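Local coordinates for GAF (PDB 1F5M), which catalyses the thioredoxin-dependent reduction of the R-enantiomer of free methionine sulfoxide to methionine and takes part in protection against oxidative stress, at residues 103-108 / 142-147; 64-69 / 80-85; 130-135 / 149-154. All blocks are in the same frame, centred on the assembly; numbering follows the deposited sequence.

All three contacts belong to one GAF fold and all reach the same antiparallel sheet. Contacts 1 and 3 both use strand 144-152, and contact 2 uses its neighbour 64-72. The centres of contacts 2 and 3 are closest, about 11 Å apart. The backbones also join there: Gly-68 O lies 2.8 Å from Asp-149 N, a probable hydrogen bond. Trp-66 of contact 2 packs on Asp-149 and Asp-151 of contact 3, the two acids that Glu-132 approaches. This acidic cluster is consistent with a substrate pocket. Contact 1 lies about 17 Å from contact 3, centre to centre, and sets helix 99-107 on the sheet. Val-134 CG1 bridges the two, 3.4 Å from Ala-104 CB.

Contact 1: 103-108 / 142-147; sequences TAASTK and GKTLGV
With chi1 at -63°, Thr-144 holds OG1 beside its own backbone N and turns CG2 anti to that N. OG1 then meets the carbonyl of Ala-105, and CG2 meets the same residue's methyl group. The Thr-144 OG1 to Ala-105 O hydrogen bond is 2.9 Å long. It lies in the carbonyl plane, on a lone pair. The hydroxyl of a buried threonine is thereby satisfied by a carbonyl near the end of the helix. Thr-144 CG2 packs 3.9 Å from Ala-105 CB. Deeper in, Val-147 CG1 lies 4.3 Å from Ala-104 CB and touches Ala-105 CB as well. The outer part is polar. Lys-108 leaves the helix with positive phi, and its extended chain passes Thr-144, with Lys-108 CG 3.6 Å from Thr-144 OG1. Lys-108 NZ then donates to Gly-142 O at 2.8 Å, tilted from the carbonyl plane. This ties the exposed end of the helix to the turn before the strand. The axes of 103-107 and 144-147 run nearly antiparallel, at 160°, and approach to 8.4 Å. The small side chains of Ala-104 and Ala-105 are consistent with this close approach. It is helix-on-sheet packing of the GAF fold, with helix 99-107 on the sheet face opposite helix 160-176.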
loop_
_atom_site.group_PDB
_atom_site.type_symbol
_atom_site.label_atom_id
_atom_site.label_comp_id
_atom_site.label_asym_id
_atom_site.label_seq_id
_atom_site.Cartn_x
_atom_site.Cartn_y
_atom_site.Cartn_z
ATOM N N THR B 103 -13.353 -13.356 -10.610
ATOM C CA THR B 103 -13.595 -13.885 -11.956
ATOM C C THR B 103 -12.374 -13.646 -12.868
ATOM O O THR B 103 -12.063 -14.467 -13.766
ATOM C CB THR B 103 -14.867 -13.305 -12.485
ATOM O OG1 THR B 103 -15.894 -13.575 -11.525
ATOM C CG2 THR B 103 -15.260 -13.934 -13.821
ATOM N N ALA B 104 -11.641 -12.559 -12.622
ATOM C CA ALA B 104 -10.438 -12.329 -13.430
ATOM C C ALA B 104 -9.462 -13.463 -13.142
ATOM O O ALA B 104 -8.665 -13.857 -14.003
ATOM C CB ALA B 104 -9.787 -11.016 -13.059
ATOM N N ALA B 105 -9.504 -13.951 -11.905
ATOM C CA ALA B 105 -8.608 -15.018 -11.458
ATOM C C ALA B 105 -8.990 -16.398 -11.984
ATOM O O ALA B 105 -8.128 -17.123 -12.459
ATOM C CB ALA B 105 -8.510 -15.041 -9.901
ATOM N N SER B 106 -10.265 -16.761 -11.895
ATOM C CA SER B 106 -10.714 -18.056 -12.400
ATOM C C SER B 106 -10.671 -18.167 -13.951
ATOM O O SER B 106 -10.250 -19.198 -14.496
ATOM C CB SER B 106 -12.143 -18.331 -11.921
ATOM O OG SER B 106 -12.989 -17.275 -12.334
ATOM N N THR B 107 -11.093 -17.110 -14.650
ATOM C CA THR B 107 -11.119 -17.132 -16.114
ATOM C C THR B 107 -9.782 -16.785 -16.747
ATOM O O THR B 107 -9.568 -17.037 -17.938
ATOM C CB THR B 107 -12.161 -16.126 -16.693
ATOM O OG1 THR B 107 -11.682 -14.786 -16.527
ATOM C CG2 THR B 107 -13.511 -16.255 -16.002
ATOM N N LYS B 108 -8.880 -16.225 -15.939
ATOM C CA LYS B 108 -7.580 -15.739 -16.391
ATOM C C LYS B 108 -7.727 -14.681 -17.477
ATOM O O LYS B 108 -6.844 -14.497 -18.321
ATOM C CB LYS B 108 -6.697 -16.874 -16.880
ATOM C CG LYS B 108 -6.527 -17.942 -15.832
ATOM C CD LYS B 108 -5.547 -19.019 -16.321
ATOM C CE LYS B 108 -5.611 -20.273 -15.482
ATOM N NZ LYS B 108 -4.645 -21.235 -16.133
ATOM N N GLY B 142 1.642 -20.501 -16.326
ATOM C CA GLY B 142 0.296 -20.198 -16.789
ATOM C C GLY B 142 -0.811 -20.164 -15.734
ATOM O O GLY B 142 -2.012 -20.152 -16.054
ATOM N N LYS B 143 -0.444 -20.139 -14.461
ATOM C CA LYS B 143 -1.464 -20.099 -13.424
ATOM C C LYS B 143 -1.629 -18.647 -12.922
ATOM O O LYS B 143 -0.758 -17.823 -13.152
ATOM C CB LYS B 143 -1.057 -21.014 -12.284
ATOM C CG LYS B 143 -0.806 -22.465 -12.727
ATOM C CD LYS B 143 -0.678 -23.371 -11.507
ATOM C CE LYS B 143 -0.703 -24.874 -11.887
ATOM N NZ LYS B 143 -0.843 -25.818 -10.697
ATOM N N THR B 144 -2.742 -18.340 -12.260
ATOM C CA THR B 144 -2.972 -16.976 -11.730
ATOM C C THR B 144 -2.158 -16.753 -10.421
ATOM O O THR B 144 -2.373 -17.444 -9.421
ATOM C CB THR B 144 -4.462 -16.779 -11.417
ATOM O OG1 THR B 144 -5.215 -16.886 -12.646
ATOM C CG2 THR B 144 -4.701 -15.422 -10.721
ATOM N N LEU B 145 -1.224 -15.812 -10.443
ATOM C CA LEU B 145 -0.398 -15.499 -9.256
ATOM C C LEU B 145 -1.124 -14.465 -8.372
ATOM O O LEU B 145 -0.926 -14.387 -7.152
ATOM C CB LEU B 145 0.948 -14.949 -9.735
ATOM C CG LEU B 145 1.841 -15.947 -10.488
ATOM C CD1 LEU B 145 3.183 -15.304 -10.871
ATOM C CD2 LEU B 145 2.084 -17.132 -9.580
ATOM N N GLY B 146 -1.963 -13.659 -9.024
ATOM C CA GLY B 146 -2.739 -12.636 -8.343
ATOM C C GLY B 146 -3.395 -11.732 -9.376
ATOM O O GLY B 146 -3.390 -12.026 -10.577
ATOM N N VAL B 147 -3.971 -10.621 -8.930
ATOM C CA VAL B 147 -4.598 -9.705 -9.871
ATOM C C VAL B 147 -4.229 -8.275 -9.555
ATOM O O VAL B 147 -3.814 -7.949 -8.427
ATOM C CB VAL B 147 -6.144 -9.762 -9.831
ATOM C CG1 VAL B 147 -6.654 -11.175 -10.130
ATOM C CG2 VAL B 147 -6.635 -9.301 -8.466
#

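Contact 2: 64-69 / 80-85; sequences INWAGF and LILGPF
Phe-85 sets its CB over one face of the Trp-66 indole, and this is the tight part of the contact. Phe-85 CB makes a CH-pi contact with the six-membered ring of Trp-66, 3.7 Å from the centroid. The phenyl ring is slid toward the five-membered ring. Those two centroids are 4.6 Å apart and the planes differ by 17°, but the rings barely overlap. Phe-85 CG is 3.2 Å from Trp-66 CZ2. A chi1 of 70° puts Phe-85 CG between its own backbone N and carbonyl carbon, which swings the phenyl ring toward the NE1 side of the indole. The backbones are equally close. Gly-68 and Phe-85 form an antiparallel non-hydrogen-bonded pair with CA atoms 3.8 Å apart; a side chain on Gly-68 would collide with Phe-85 CB. Two bent hydrogen bonds close the next step: Phe-69 N to Pro-84 O at 2.9 Å, and Gly-83 N to Phe-69 O at 2.8 Å. The looser side is at the indole edge, where Leu-82 CD2 stands 4.1 Å from Trp-66 CZ2. Even there the residues are buried rather than open to solvent. A leucine in place of Trp-66 would probably take away the flat face under Phe-85 CB and open a gap beside Leu-82. Trp-66 NE1 also makes a weak hydrogen bond to Lys-88 O. Asn-48 of the second subunit packs on Leu-82 and Phe-85. In its own chain, helix 42-59 covers Ala-67, Phe-69 and Pro-84. Strand 144-152 lies along the other edge of 64-72, and strand 93-95 along the far edge of 79-85.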
loop_
_atom_site.group_PDB
_atom_site.type_symbol
_atom_site.label_atom_id
_atom_site.label_comp_id
_atom_site.label_asym_id
_atom_site.label_seq_id
_atom_site.Cartn_x
_atom_site.Cartn_y
_atom_site.Cartn_z
ATOM N N ILE B 64 -10.077 7.741 -9.754
ATOM C CA ILE B 64 -9.958 6.441 -9.107
ATOM C C ILE B 64 -9.973 6.564 -7.573
ATOM O O ILE B 64 -9.657 7.623 -7.029
ATOM C CB ILE B 64 -8.666 5.693 -9.544
ATOM C CG1 ILE B 64 -7.431 6.499 -9.114
ATOM C CG2 ILE B 64 -8.678 5.488 -11.072
ATOM C CD1 ILE B 64 -6.218 5.672 -8.997
ATOM N N ASN B 65 -10.390 5.488 -6.906
ATOM C CA ASN B 65 -10.453 5.394 -5.458
ATOM C C ASN B 65 -9.701 4.169 -4.955
ATOM O O ASN B 65 -9.583 3.967 -3.754
ATOM C CB ASN B 65 -11.896 5.373 -4.908
ATOM C CG ASN B 65 -12.814 4.375 -5.605
ATOM O OD1 ASN B 65 -12.964 4.389 -6.818
ATOM N ND2 ASN B 65 -13.481 3.541 -4.817
ATOM N N TRP B 66 -9.156 3.370 -5.857
ATOM C CA TRP B 66 -8.395 2.228 -5.367
ATOM C C TRP B 66 -7.511 1.712 -6.448
ATOM O O TRP B 66 -7.933 1.639 -7.625
ATOM C CB TRP B 66 -9.325 1.129 -4.929
ATOM C CG TRP B 66 -8.801 0.263 -3.862
ATOM C CD1 TRP B 66 -8.911 0.489 -2.513
ATOM C CD2 TRP B 66 -8.147 -1.005 -4.003
ATOM N NE1 TRP B 66 -8.385 -0.555 -1.816
ATOM C CE2 TRP B 66 -7.905 -1.491 -2.688
ATOM C CE3 TRP B 66 -7.751 -1.780 -5.091
ATOM C CZ2 TRP B 66 -7.288 -2.712 -2.435
ATOM C CZ3 TRP B 66 -7.136 -3.019 -4.843
ATOM C CH2 TRP B 66 -6.914 -3.469 -3.517
ATOM N N ALA B 67 -6.262 1.392 -6.088
ATOM C CA ALA B 67 -5.349 0.811 -7.063
ATOM C C ALA B 67 -4.487 -0.099 -6.276
ATOM O O ALA B 67 -3.727 0.353 -5.374
ATOM C CB ALA B 67 -4.509 1.898 -7.797
ATOM N N GLY B 68 -4.552 -1.381 -6.606
ATOM C CA GLY B 68 -3.777 -2.321 -5.828
ATOM C C GLY B 68 -3.783 -3.732 -6.305
ATOM O O GLY B 68 -4.121 -4.023 -7.470
ATOM N N PHE B 69 -3.434 -4.634 -5.397
ATOM C CA PHE B 69 -3.308 -6.054 -5.726
ATOM C C PHE B 69 -3.899 -7.073 -4.744
ATOM O O PHE B 69 -4.045 -6.786 -3.536
ATOM C CB PHE B 69 -1.830 -6.465 -5.848
ATOM C CG PHE B 69 -1.017 -5.626 -6.811
ATOM C CD1 PHE B 69 -0.546 -4.351 -6.435
ATOM C CD2 PHE B 69 -0.813 -6.073 -8.123
ATOM C CE1 PHE B 69 0.105 -3.526 -7.369
ATOM C CE2 PHE B 69 -0.154 -5.238 -9.068
ATOM C CZ PHE B 69 0.292 -3.973 -8.685
ATOM N N LEU B 80 -7.755 -15.604 -3.257
ATOM C CA LEU B 80 -6.957 -14.371 -3.390
ATOM C C LEU B 80 -6.895 -13.702 -2.018
ATOM O O LEU B 80 -7.915 -13.583 -1.345
ATOM C CB LEU B 80 -7.624 -13.392 -4.353
ATOM C CG LEU B 80 -7.676 -13.764 -5.843
ATOM C CD1 LEU B 80 -8.610 -12.748 -6.558
ATOM C CD2 LEU B 80 -6.276 -13.708 -6.449
ATOM N N ILE B 81 -5.715 -13.273 -1.620
ATOM C CA ILE B 81 -5.520 -12.583 -0.333
ATOM C C ILE B 81 -5.099 -11.138 -0.657
ATOM O O ILE B 81 -4.262 -10.911 -1.550
ATOM C CB ILE B 81 -4.380 -13.178 0.469
ATOM C CG1 ILE B 81 -4.513 -14.693 0.525
ATOM C CG2 ILE B 81 -4.395 -12.647 1.885
ATOM C CD1 ILE B 81 -3.353 -15.290 1.309
ATOM N N LEU B 82 -5.655 -10.191 0.093
ATOM C CA LEU B 82 -5.369 -8.753 -0.075
ATOM C C LEU B 82 -3.860 -8.463 0.005
ATOM O O LEU B 82 -3.201 -8.880 0.975
ATOM C CB LEU B 82 -6.057 -7.958 1.041
ATOM C CG LEU B 82 -6.577 -6.530 0.772
ATOM C CD1 LEU B 82 -6.504 -5.716 2.042
ATOM C CD2 LEU B 82 -5.875 -5.877 -0.332
ATOM N N GLY B 83 -3.341 -7.742 -1.007
ATOM C CA GLY B 83 -1.940 -7.348 -1.083
ATOM C C GLY B 83 -1.868 -5.826 -1.027
ATOM O O GLY B 83 -2.871 -5.180 -0.678
ATOM N N PRO B 84 -0.711 -5.208 -1.349
ATOM C CA PRO B 84 -0.517 -3.744 -1.331
ATOM C C PRO B 84 -1.452 -2.950 -2.219
ATOM O O PRO B 84 -1.769 -3.347 -3.382
ATOM C CB PRO B 84 0.946 -3.570 -1.764
ATOM C CG PRO B 84 1.603 -4.849 -1.313
ATOM C CD PRO B 84 0.538 -5.899 -1.684
ATOM N N PHE B 85 -1.885 -1.807 -1.699
ATOM C CA PHE B 85 -2.791 -0.975 -2.457
ATOM C C PHE B 85 -2.758 0.474 -2.019
ATOM O O PHE B 85 -2.276 0.800 -0.927
ATOM C CB PHE B 85 -4.241 -1.483 -2.294
ATOM C CG PHE B 85 -4.830 -1.266 -0.893
ATOM C CD1 PHE B 85 -5.432 -0.048 -0.546
ATOM C CD2 PHE B 85 -4.729 -2.267 0.074
ATOM C CE1 PHE B 85 -5.934 0.173 0.781
ATOM C CE2 PHE B 85 -5.222 -2.076 1.390
ATOM C CZ PHE B 85 -5.829 -0.847 1.743
#

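Contact 3: 130-135 / 149-154; sequences KSEIVV and DIDCLD
Ile-133 lays its CG2 branch against Ile-150 CB at 3.7 Å. The two side chains lie side by side and point the same way, on the face covered by helix 160-176. Their backbones form a hydrogen-bonded antiparallel pair: Ile-133 N to Ile-150 O is 3.1 Å, and Ile-150 N to Ile-133 O is 3.0 Å. The other face is acidic. Glu-132 has CG anti to its backbone N (chi1 -172°) and an extended chain, which carries OE1 across to Asp-149. Glu-132 OE1 lies 2.5 Å from Asp-149 OD1, with the two carboxylates 16° from coplanar. Asp-151 runs alongside Glu-132, with Asp-151 OD1 3.4 Å from Glu-132 OE1. Asp-151 OD2 is held by Thr-129 OG1. Val-134 CG2 packs 3.4 Å from Asp-149 OD1, an apolar neighbour to that carboxylate. Where strand 131-138 begins and 144-152 ends, the N atoms of Lys-130 and Ser-131 both bond to Cys-152 O, at 2.9 and 3.2 Å. This is a classic beta bulge. Ser-131 OG donates to Asp-154 O and accepts from Gly-157 N, fixing the chain beyond the strand. Cys-101 of helix 99-107 touches both Glu-132 and Asp-149. The hairpin belongs to the central antiparallel sheet of the GAF fold, and its acidic face is consistent with the substrate pocket of free methionine-R-sulfoxide reductases.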
loop_
_atom_site.group_PDB
_atom_site.type_symbol
_atom_site.label_atom_id
_atom_site.label_comp_id
_atom_site.label_asym_id
_atom_site.label_seq_id
_atom_site.Cartn_x
_atom_site.Cartn_y
_atom_site.Cartn_z
ATOM N N LYS B 130 -17.884 2.620 -8.838
ATOM C CA LYS B 130 -18.876 2.471 -9.912
ATOM C C LYS B 130 -18.344 1.690 -11.091
ATOM O O LYS B 130 -19.118 1.069 -11.807
ATOM C CB LYS B 130 -19.373 3.843 -10.406
ATOM C CG LYS B 130 -20.532 4.377 -9.580
ATOM C CD LYS B 130 -20.845 5.834 -9.958
ATOM C CE LYS B 130 -22.007 6.274 -9.027
ATOM N NZ LYS B 130 -22.387 7.666 -9.267
ATOM N N SER B 131 -17.048 1.780 -11.364
ATOM C CA SER B 131 -16.488 1.009 -12.464
ATOM C C SER B 131 -15.204 0.440 -11.984
ATOM O O SER B 131 -14.655 0.933 -10.998
ATOM C CB SER B 131 -16.308 1.824 -13.765
ATOM O OG SER B 131 -15.491 2.955 -13.631
ATOM N N GLU B 132 -14.722 -0.602 -12.671
ATOM C CA GLU B 132 -13.541 -1.339 -12.234
ATOM C C GLU B 132 -12.855 -2.124 -13.367
ATOM O O GLU B 132 -13.478 -2.511 -14.377
ATOM C CB GLU B 132 -13.983 -2.318 -11.101
ATOM C CG GLU B 132 -12.857 -3.059 -10.346
ATOM C CD GLU B 132 -13.326 -3.907 -9.110
ATOM O OE1 GLU B 132 -12.492 -4.629 -8.505
ATOM O OE2 GLU B 132 -14.517 -3.861 -8.715
ATOM N N ILE B 133 -11.552 -2.317 -13.222
ATOM C CA ILE B 133 -10.774 -3.106 -14.175
ATOM C C ILE B 133 -9.864 -4.024 -13.385
ATOM O O ILE B 133 -9.174 -3.596 -12.413
ATOM C CB ILE B 133 -9.954 -2.226 -15.152
ATOM C CG1 ILE B 133 -9.205 -3.112 -16.160
ATOM C CG2 ILE B 133 -8.959 -1.363 -14.367
ATOM C CD1 ILE B 133 -8.646 -2.375 -17.365
ATOM N N VAL B 134 -9.876 -5.300 -13.752
ATOM C CA VAL B 134 -9.034 -6.282 -13.055
ATOM C C VAL B 134 -8.270 -7.087 -14.063
ATOM O O VAL B 134 -8.841 -7.671 -14.994
ATOM C CB VAL B 134 -9.832 -7.257 -12.174
ATOM C CG1 VAL B 134 -8.864 -8.148 -11.396
ATOM C CG2 VAL B 134 -10.707 -6.489 -11.229
ATOM N N VAL B 135 -6.954 -7.064 -13.893
ATOM C CA VAL B 135 -6.039 -7.754 -14.783
ATOM C C VAL B 135 -5.295 -8.870 -14.039
ATOM O O VAL B 135 -4.567 -8.628 -13.026
ATOM C CB VAL B 135 -5.029 -6.745 -15.379
ATOM C CG1 VAL B 135 -4.018 -7.431 -16.298
ATOM C CG2 VAL B 135 -5.765 -5.642 -16.103
ATOM N N ASP B 149 -5.901 -4.694 -9.499
ATOM C CA ASP B 149 -7.265 -4.194 -9.343
ATOM C C ASP B 149 -7.346 -2.664 -9.198
ATOM O O ASP B 149 -6.692 -2.037 -8.294
ATOM C CB ASP B 149 -7.864 -4.891 -8.086
ATOM C CG ASP B 149 -9.373 -4.649 -7.881
ATOM O OD1 ASP B 149 -10.078 -4.152 -8.785
ATOM O OD2 ASP B 149 -9.882 -5.015 -6.789
ATOM N N ILE B 150 -8.092 -2.039 -10.087
ATOM C CA ILE B 150 -8.297 -0.578 -9.984
ATOM C C ILE B 150 -9.771 -0.233 -9.896
ATOM O O ILE B 150 -10.569 -0.699 -10.759
ATOM C CB ILE B 150 -7.709 0.146 -11.201
ATOM C CG1 ILE B 150 -6.288 -0.353 -11.465
ATOM C CG2 ILE B 150 -7.713 1.645 -10.980
ATOM C CD1 ILE B 150 -5.559 0.414 -12.624
ATOM N N ASP B 151 -10.168 0.594 -8.914
ATOM C CA ASP B 151 -11.599 0.981 -8.778
ATOM C C ASP B 151 -11.721 2.456 -9.197
ATOM O O ASP B 151 -10.800 3.246 -8.955
ATOM C CB ASP B 151 -12.127 0.933 -7.333
ATOM C CG ASP B 151 -12.310 -0.459 -6.800
ATOM O OD1 ASP B 151 -11.854 -1.414 -7.433
ATOM O OD2 ASP B 151 -12.892 -0.601 -5.696
ATOM N N CYS B 152 -12.862 2.821 -9.791
ATOM C CA CYS B 152 -13.130 4.211 -10.197
ATOM C C CYS B 152 -14.455 4.697 -9.635
ATOM O O CYS B 152 -15.437 3.945 -9.599
ATOM C CB CYS B 152 -13.145 4.309 -11.746
ATOM S SG CYS B 152 -13.539 5.946 -12.436
ATOM N N LEU B 153 -14.523 5.979 -9.281
ATOM C CA LEU B 153 -15.748 6.566 -8.730
ATOM C C LEU B 153 -16.820 6.864 -9.758
ATOM O O LEU B 153 -17.958 7.106 -9.384
ATOM C CB LEU B 153 -15.440 7.854 -7.976
ATOM C CG LEU B 153 -14.601 7.605 -6.711
ATOM C CD1 LEU B 153 -14.252 8.939 -6.075
ATOM C CD2 LEU B 153 -15.363 6.764 -5.738
ATOM N N ASP B 154 -16.450 6.892 -11.041
ATOM C CA ASP B 154 -17.443 7.134 -12.103
ATOM C C ASP B 154 -17.647 5.853 -12.901
ATOM O O ASP B 154 -16.773 4.981 -12.907
ATOM C CB ASP B 154 -16.965 8.217 -13.101
ATOM C CG ASP B 154 -16.638 9.573 -12.443
ATOM O OD1 ASP B 154 -17.449 10.081 -11.642
ATOM O OD2 ASP B 154 -15.568 10.155 -12.767
#